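Local coordinates for protein ChiX (Serratia marcescens, PDB 5OPZ) that acts as a zinc-dependent L-Ala D-Glu endopeptidase, a peptidoglycan hydrolase required for chitinase secretion, at residues Gln97-Val102 with Val113-Glu118; Ala82-Val87 with Trp92-Gln97. All coordinates share one frame; numbering follows the deposited sequence. Where two conformers were deposited one is given.

Contact 1: residues Gln97-Val102 with Val113-Glu118; sequences QIAVAV and VEWGGE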
ATOM      1  N   GLN A  97      -1.226  12.047  -2.032  1.00  7.11           N
ATOM      2  CA  GLN A  97      -1.075  12.006  -3.487  1.00  6.68           C
ATOM      3  C   GLN A  97      -1.047  10.611  -4.009  1.00  6.52           C
ATOM      4  O   GLN A  97      -1.611  10.349  -5.079  1.00  7.20           O
ATOM      5  CB  GLN A  97       0.175  12.772  -3.903  1.00  8.74           C
ATOM      6  CG  GLN A  97       0.069  14.275  -3.690  1.00 10.75           C
ATOM      7  CD  GLN A  97       1.213  15.043  -4.299  1.00 13.96           C
ATOM      8  OE1 GLN A  97       1.326  15.086  -5.497  1.00 15.17           O
ATOM      9  NE2 GLN A  97       2.049  15.659  -3.461  1.00 16.21           N
ATOM     10  N   ILE A  98      -0.341   9.735  -3.306  1.00  5.79           N
ATOM     11  CA  ILE A  98      -0.372   8.313  -3.657  1.00  5.38           C
ATOM     12  C   ILE A  98      -1.819   7.809  -3.671  1.00  5.73           C
ATOM     13  O   ILE A  98      -2.214   7.046  -4.579  1.00  6.04           O
ATOM     14  CB  ILE A  98       0.535   7.428  -2.779  1.00  5.63           C
ATOM     15  CG1 ILE A  98       1.981   7.845  -2.974  1.00  6.47           C
ATOM     16  CG2 ILE A  98       0.327   5.946  -3.065  1.00  5.63           C
ATOM     17  CD1 ILE A  98       2.875   7.433  -1.835  1.00  7.39           C
ATOM     18  N   ALA A  99      -2.597   8.157  -2.652  1.00  6.90           N
ATOM     19  CA  ALA A  99      -3.963   7.680  -2.567  1.00  6.66           C
ATOM     20  C   ALA A  99      -4.821   8.198  -3.715  1.00  6.43           C
ATOM     21  O   ALA A  99      -5.752   7.506  -4.090  1.00  6.68           O
ATOM     22  CB  ALA A  99      -4.573   8.035  -1.229  1.00  7.78           C
ATOM     23  N   VAL A 100      -4.550   9.386  -4.265  1.00  6.24           N
ATOM     24  CA  VAL A 100      -5.280   9.842  -5.479  1.00  7.16           C
ATOM     25  C   VAL A 100      -5.076   8.812  -6.599  1.00  6.51           C
ATOM     26  O   VAL A 100      -6.025   8.447  -7.317  1.00  7.92           O
ATOM     27  CB  VAL A 100      -4.806  11.223  -5.946  1.00  8.26           C
ATOM     28  CG1 VAL A 100      -5.277  11.600  -7.330  1.00 10.55           C
ATOM     29  CG2 VAL A 100      -5.266  12.242  -4.937  1.00  8.80           C
ATOM     30  N   ALA A 101      -3.818   8.417  -6.797  1.00  5.91           N
ATOM     31  CA  ALA A 101      -3.468   7.466  -7.820  1.00  5.68           C
ATOM     32  C   ALA A 101      -4.121   6.095  -7.571  1.00  4.83           C
ATOM     33  O   ALA A 101      -4.607   5.473  -8.514  1.00  6.41           O
ATOM     34  CB  ALA A 101      -1.983   7.331  -7.906  1.00  5.86           C
ATOM     35  N   VAL A 102      -4.076   5.614  -6.327  1.00  5.08           N
ATOM     36  CA  VAL A 102      -4.702   4.373  -5.985  1.00  5.26           C
ATOM     37  C   VAL A 102      -6.192   4.425  -6.218  1.00  5.57           C
ATOM     38  O   VAL A 102      -6.752   3.456  -6.763  1.00  7.57           O
ATOM     39  CB  VAL A 102      -4.363   3.912  -4.556  1.00  5.60           C
ATOM     40  CG1 VAL A 102      -5.167   2.661  -4.195  1.00  6.47           C
ATOM     41  CG2 VAL A 102      -2.889   3.659  -4.422  1.00  5.44           C
ATOM     42  N   VAL A 113     -10.808   0.134  -2.914  1.00  7.86           N
ATOM     43  CA  VAL A 113      -9.636  -0.071  -2.064  1.00  8.26           C
ATOM     44  C   VAL A 113      -9.732   0.919  -0.930  1.00  8.72           C
ATOM     45  O   VAL A 113      -9.758   2.102  -1.171  1.00 12.58           O
ATOM     46  CB  VAL A 113      -8.309   0.085  -2.850  1.00  9.63           C
ATOM     47  CG1 VAL A 113      -7.078  -0.014  -1.942  1.00 10.22           C
ATOM     48  CG2 VAL A 113      -8.284  -0.956  -3.967  1.00  9.89           C
ATOM     49  N   GLU A 114      -9.705   0.442   0.303  1.00  7.13           N
ATOM     50  CA  GLU A 114      -9.760   1.294   1.483  1.00  7.85           C
ATOM     51  C   GLU A 114      -8.362   1.778   1.792  1.00  6.22           C
ATOM     52  O   GLU A 114      -7.392   1.041   1.664  1.00  7.84           O
ATOM     53  CB  GLU A 114     -10.300   0.537   2.691  1.00 10.48           C
ATOM     54  CG  GLU A 114     -11.772   0.179   2.642  1.00 13.25           C
ATOM     55  CD  GLU A 114     -12.225  -0.692   3.812  1.00 16.02           C
ATOM     56  OE1 GLU A 114     -11.778  -1.857   3.948  1.00 16.71           O
ATOM     57  OE2 GLU A 114     -13.033  -0.197   4.612  1.00 25.05           O
ATOM     58  N   TRP A 115      -8.291   3.046   2.159  1.00  6.79           N
ATOM     59  CA  TRP A 115      -7.056   3.730   2.508  1.00  6.23           C
ATOM     60  C   TRP A 115      -7.034   4.063   4.016  1.00  5.18           C
ATOM     61  O   TRP A 115      -8.005   4.608   4.524  1.00  6.66           O
ATOM     62  CB  TRP A 115      -6.931   5.017   1.694  1.00  6.79           C
ATOM     63  CG  TRP A 115      -5.734   5.823   1.964  1.00  6.24           C
ATOM     64  CD1 TRP A 115      -4.474   5.351   2.213  1.00  6.67           C
ATOM     65  CD2 TRP A 115      -5.651   7.255   2.063  1.00  6.43           C
ATOM     66  NE1 TRP A 115      -3.607   6.394   2.390  1.00  6.12           N
ATOM     67  CE2 TRP A 115      -4.293   7.572   2.298  1.00  6.87           C
ATOM     68  CE3 TRP A 115      -6.568   8.299   1.885  1.00  7.08           C
ATOM     69  CZ2 TRP A 115      -3.866   8.908   2.452  1.00  6.75           C
ATOM     70  CZ3 TRP A 115      -6.131   9.616   2.016  1.00  6.85           C
ATOM     71  CH2 TRP A 115      -4.805   9.894   2.300  1.00  7.17           C
ATOM     72  N   GLY A 116      -5.914   3.821   4.672  1.00  5.78           N
ATOM     73  CA  GLY A 116      -5.769   4.180   6.090  1.00  5.99           C
ATOM     74  C   GLY A 116      -5.827   5.656   6.333  1.00  6.26           C
ATOM     75  O   GLY A 116      -6.026   6.078   7.454  1.00  7.63           O
ATOM     76  N   GLY A 117      -5.645   6.458   5.287  1.00  6.61           N
ATOM     77  CA  GLY A 117      -5.822   7.888   5.423  1.00  6.87           C
ATOM     78  C   GLY A 117      -7.251   8.342   5.622  1.00  7.50           C
ATOM     79  O   GLY A 117      -7.477   9.481   5.995  1.00 11.03           O
ATOM     80  N   GLU A 118      -8.186   7.404   5.476  1.00  8.72           N
ATOM     81  CA  GLU A 118      -9.605   7.602   5.732  1.00  9.66           C
ATOM     82  C   GLU A 118     -10.164   6.706   6.844  1.00 10.52           C
ATOM     83  O   GLU A 118     -11.385   6.555   6.985  1.00 14.06           O
ATOM     84  CB  GLU A 118     -10.377   7.372   4.413  1.00 10.93           C
ATOM     85  CG  GLU A 118     -10.104   8.454   3.381  1.00 12.42           C
ATOM     86  CD  GLU A 118     -10.447   8.077   1.933  1.00 12.70           C
ATOM     87  OE1 GLU A 118     -10.964   6.972   1.637  1.00 15.80           O
ATOM     88  OE2 GLU A 118     -10.297   8.954   1.068  1.00 16.07           O
TER
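The indole NE1 of Trp115 is hydrogen-bonded to the carbonyl of Gly125, a bond that fixes the rotation of a ring whose broad face then receives Ala99 from helix 92-109. The meeting is wholly apolar. Ala99 CB sits over the middle of the indole, 3.6 Å from both Trp115 CD2 and Trp115 CE2, the two atoms of the ring fusion. Seen from the six-membered ring, the same methyl is a CH-pi donor, 3.5 Å from the centroid and only 11° off the normal. Trp115 CG lies anti to its backbone N (chi1 179°), which carries the ring away from strand 113-115 toward the helix.

The opposite face is approached by the chain just after Trp115: a short 3-10 segment folds back until Gly117 CA lies 3.3 Å above the ring plane, an approach eased by the lack of a side chain. Phe128 stacks on the ring and Trp92 also meets it. Glu118 OE2 reaches the ring edge in plane and is also salt-bridged to Arg103 on the same helix. One helical turn after Ala99, Val102 CG1 meets Val113 CG1 at 4.0 Å, the two side chains crossing at about a right angle beside Phe128. Helix and edge strand are thus joined by methyl-to-ring and methyl-to-methyl packing, while the NE1 bond and Gly117 hold the indole in place, the Trp115 side chain being about 9 Å from the zinc ion.

Contact 2: residues Ala82-Val87 with Trp92-Gln97; sequences AMPAGV and WDYYAQ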
ATOM      1  N   ALA A  82       6.451   6.321   0.503  1.00  6.23           N
ATOM      2  CA  ALA A  82       6.729   7.383  -0.494  1.00  6.59           C
ATOM      3  C   ALA A  82       8.242   7.539  -0.666  1.00  6.52           C
ATOM      4  O   ALA A  82       8.972   7.549   0.329  1.00  6.99           O
ATOM      5  CB  ALA A  82       6.154   8.682  -0.030  1.00  7.46           C
ATOM      6  N   MET A  83       8.660   7.668  -1.927  0.70  7.38           N
ATOM      7  CA  MET A  83      10.082   7.716  -2.303  0.70  7.56           C
ATOM      8  C   MET A  83      10.403   8.935  -3.188  0.70  7.44           C
ATOM      9  O   MET A  83      10.946   8.778  -4.279  0.70  8.30           O
ATOM     10  CB  MET A  83      10.433   6.437  -3.102  0.70  9.88           C
ATOM     11  CG  MET A  83      10.260   5.117  -2.414  0.70 12.33           C
ATOM     12  SD  MET A  83      11.319   5.000  -0.995  0.70 14.27           S
ATOM     13  CE  MET A  83      12.938   4.966  -1.757  0.70 13.91           C
ATOM     14  N   PRO A  84       9.992  10.141  -2.776  1.00  7.17           N
ATOM     15  CA  PRO A  84      10.282  11.307  -3.596  1.00  7.30           C
ATOM     16  C   PRO A  84      11.789  11.449  -3.864  1.00  8.03           C
ATOM     17  O   PRO A  84      12.604  11.392  -2.923  1.00  9.80           O
ATOM     18  CB  PRO A  84       9.747  12.468  -2.753  1.00  7.91           C
ATOM     19  CG  PRO A  84       9.745  11.942  -1.340  1.00  7.93           C
ATOM     20  CD  PRO A  84       9.410  10.511  -1.473  1.00  7.23           C
ATOM     21  N   ALA A  85      12.112  11.559  -5.141  1.00  9.22           N
ATOM     22  CA  ALA A  85      13.502  11.689  -5.550  1.00 10.74           C
ATOM     23  C   ALA A  85      14.372  10.539  -5.042  1.00 10.62           C
ATOM     24  O   ALA A  85      15.581  10.674  -4.837  1.00 11.86           O
ATOM     25  CB  ALA A  85      14.077  13.052  -5.161  1.00 12.25           C
ATOM     26  N   GLY A  86      13.740   9.379  -4.842  1.00  9.58           N
ATOM     27  CA  GLY A  86      14.476   8.215  -4.315  1.00  9.53           C
ATOM     28  C   GLY A  86      14.756   8.144  -2.825  1.00 11.60           C
ATOM     29  O   GLY A  86      15.534   7.290  -2.431  1.00 14.83           O
ATOM     30  N   VAL A  87      14.169   9.037  -2.025  1.00 11.06           N
ATOM     31  CA  VAL A  87      14.422   9.135  -0.588  1.00 10.48           C
ATOM     32  C   VAL A  87      13.091   8.889   0.100  1.00  9.79           C
ATOM     33  O   VAL A  87      12.103   9.574  -0.155  1.00 10.32           O
ATOM     34  CB  VAL A  87      14.997  10.538  -0.198  1.00 11.15           C
ATOM     35  CG1 VAL A  87      15.364  10.598   1.286  1.00 12.00           C
ATOM     36  CG2 VAL A  87      16.229  10.865  -1.023  1.00 13.50           C
ATOM     37  N   TRP A  92       2.737  13.309   5.321  1.00 11.68           N
ATOM     38  CA  TRP A  92       1.340  13.005   4.975  1.00 11.17           C
ATOM     39  C   TRP A  92       0.975  13.324   3.532  1.00 10.41           C
ATOM     40  O   TRP A  92       0.331  12.536   2.882  1.00  9.30           O
ATOM     41  CB  TRP A  92       0.389  13.800   5.905  1.00 11.92           C
ATOM     42  CG  TRP A  92      -1.047  13.744   5.494  1.00 14.07           C
ATOM     43  CD1 TRP A  92      -1.719  14.669   4.746  1.00 16.15           C
ATOM     44  CD2 TRP A  92      -1.966  12.675   5.719  1.00 16.96           C
ATOM     45  NE1 TRP A  92      -2.994  14.244   4.500  1.00 16.09           N
ATOM     46  CE2 TRP A  92      -3.176  13.018   5.074  1.00 15.25           C
ATOM     47  CE3 TRP A  92      -1.881  11.453   6.392  1.00 20.25           C
ATOM     48  CZ2 TRP A  92      -4.318  12.218   5.154  1.00 19.74           C
ATOM     49  CZ3 TRP A  92      -2.989  10.633   6.429  1.00 21.51           C
ATOM     50  CH2 TRP A  92      -4.199  11.029   5.831  1.00 17.47           C
ATOM     51  N   ASP A  93       1.363  14.495   3.057  1.00 10.14           N
ATOM     52  CA  ASP A  93       0.933  14.924   1.744  1.00  9.86           C
ATOM     53  C   ASP A  93       1.344  13.989   0.626  1.00  7.64           C
ATOM     54  O   ASP A  93       0.617  13.827  -0.353  1.00  8.96           O
ATOM     55  CB  ASP A  93       1.367  16.376   1.422  1.00 12.46           C
ATOM     56  CG  ASP A  93       0.405  17.361   1.946  1.00 17.54           C
ATOM     57  OD1 ASP A  93      -0.793  17.107   1.798  1.00 22.60           O
ATOM     58  OD2 ASP A  93       0.852  18.359   2.517  1.00 24.99           O
ATOM     59  N   TYR A  94       2.490  13.342   0.778  1.00  6.05           N
ATOM     60  CA  TYR A  94       2.935  12.381  -0.219  1.00  6.32           C
ATOM     61  C   TYR A  94       1.958  11.199  -0.311  1.00  6.25           C
ATOM     62  O   TYR A  94       1.616  10.740  -1.402  1.00  6.89           O
ATOM     63  CB  TYR A  94       4.340  11.882   0.080  1.00  6.39           C
ATOM     64  CG  TYR A  94       5.473  12.889  -0.091  1.00  7.48           C
ATOM     65  CD1 TYR A  94       5.691  13.483  -1.318  1.00  7.79           C
ATOM     66  CD2 TYR A  94       6.349  13.163   0.916  1.00  8.79           C
ATOM     67  CE1 TYR A  94       6.706  14.354  -1.527  1.00  9.09           C
ATOM     68  CE2 TYR A  94       7.380  14.069   0.750  1.00  9.62           C
ATOM     69  CZ  TYR A  94       7.541  14.674  -0.473  1.00  9.59           C
ATOM     70  OH  TYR A  94       8.601  15.521  -0.633  1.00 11.56           O
ATOM     71  N   TYR A  95       1.525  10.725   0.856  1.00  6.45           N
ATOM     72  CA  TYR A  95       0.571   9.615   0.922  1.00  6.36           C
ATOM     73  C   TYR A  95      -0.792  10.018   0.414  1.00  5.91           C
ATOM     74  O   TYR A  95      -1.473   9.215  -0.241  1.00  6.74           O
ATOM     75  CB  TYR A  95       0.500   9.065   2.378  1.00  7.26           C
ATOM     76  CG  TYR A  95       1.832   8.477   2.726  1.00  6.65           C
ATOM     77  CD1 TYR A  95       2.864   9.278   3.221  1.00  7.35           C
ATOM     78  CD2 TYR A  95       2.132   7.159   2.423  1.00  5.95           C
ATOM     79  CE1 TYR A  95       4.124   8.790   3.368  1.00  7.17           C
ATOM     80  CE2 TYR A  95       3.376   6.650   2.624  1.00  6.23           C
ATOM     81  CZ  TYR A  95       4.401   7.482   3.086  1.00  6.11           C
ATOM     82  OH  TYR A  95       5.681   6.964   3.180  1.00  7.11           O
ATOM     83  N   ALA A  96      -1.200  11.270   0.630  1.00  5.81           N
ATOM     84  CA  ALA A  96      -2.455  11.758   0.027  1.00  7.46           C
ATOM     85  C   ALA A  96      -2.393  11.703  -1.501  1.00  7.27           C
ATOM     86  O   ALA A  96      -3.384  11.356  -2.164  1.00  8.32           O
ATOM     87  CB  ALA A  96      -2.819  13.128   0.548  1.00  8.61           C
ATOM     88  N   GLN A  97      -1.226  12.047  -2.032  1.00  7.11           N
ATOM     89  CA  GLN A  97      -1.075  12.006  -3.487  1.00  6.68           C
ATOM     90  C   GLN A  97      -1.047  10.611  -4.009  1.00  6.52           C
ATOM     91  O   GLN A  97      -1.611  10.349  -5.079  1.00  7.20           O
ATOM     92  CB  GLN A  97       0.175  12.772  -3.903  1.00  8.74           C
ATOM     93  CG  GLN A  97       0.069  14.275  -3.690  1.00 10.75           C
ATOM     94  CD  GLN A  97       1.213  15.043  -4.299  1.00 13.96           C
ATOM     95  OE1 GLN A  97       1.326  15.086  -5.497  1.00 15.17           O
ATOM     96  NE2 GLN A  97       2.049  15.659  -3.461  1.00 16.21           N
TER
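Ala82, at the end of strand 77-82, comes close to the first turns of helix 92-109, its CA lying 6.3 Å from that of Tyr94, and the loop leaving the strand then bends through two overlapping turns, closed by Gly86 N to Met83 O and Val87 N to Pro84 O. Two neighbouring tyrosines of the helix take hold of this strand end in different ways.

Tyr95 does so through its hydroxyl. Ala82 N donates to Tyr95 OH at 2.9 Å along an almost straight line (174°), and the hydroxyl in turn is hydrogen-bonded to the carbonyl of Ser89. Since a carbonyl can only accept, the phenol serves as acceptor on one bond and donor on the other. The Tyr95 ring also brushes the Ala82 methyl, with Ala82 CB 3.8 Å from Tyr95 CZ.

Across this contact Tyr94 works by packing. Its CB meets Ala82 CB at 3.7 Å, and with CG beside the backbone N (chi1 -69°) the ring reaches out to Pro84. There Pro84 CG stands over one face, displaced toward the hydroxyl end, 3.6 Å from Tyr94 CZ. Measured to the ring centroid, this CH-pi contact spans 3.9 Å and lies 21° off the normal; the two side chains run across each other at about a right angle.

A buried phenol bridging two backbone groups thus ties strand, loop and helix start together, while the more exposed tyrosine shields the proline by dispersion and CH-pi contact.

How the contacts relate
Contact 2 comes first along the chain and closes before contact 1 opens; both are built on helix 92-109 and share Gln97, with centres 12 Å apart. The helix start is fastened to the end of inner strand 77-82, and its next turn to strand 113-115, one of the two outer strands of the same antiparallel sheet. The two contacts also touch directly: Trp115 CH2 lies 3.7 Å from Trp92 CZ2, and Trp115 CZ2 packs against the Tyr95 carbonyl. Zinc ligand Asp79 belongs to strand 77-82 and His127 to strand 127-130, whereas His72 lies in the connection between helix 53-62 and strand 77-82. The shared helix therefore packs against the sheet that carries two of the metal ligands.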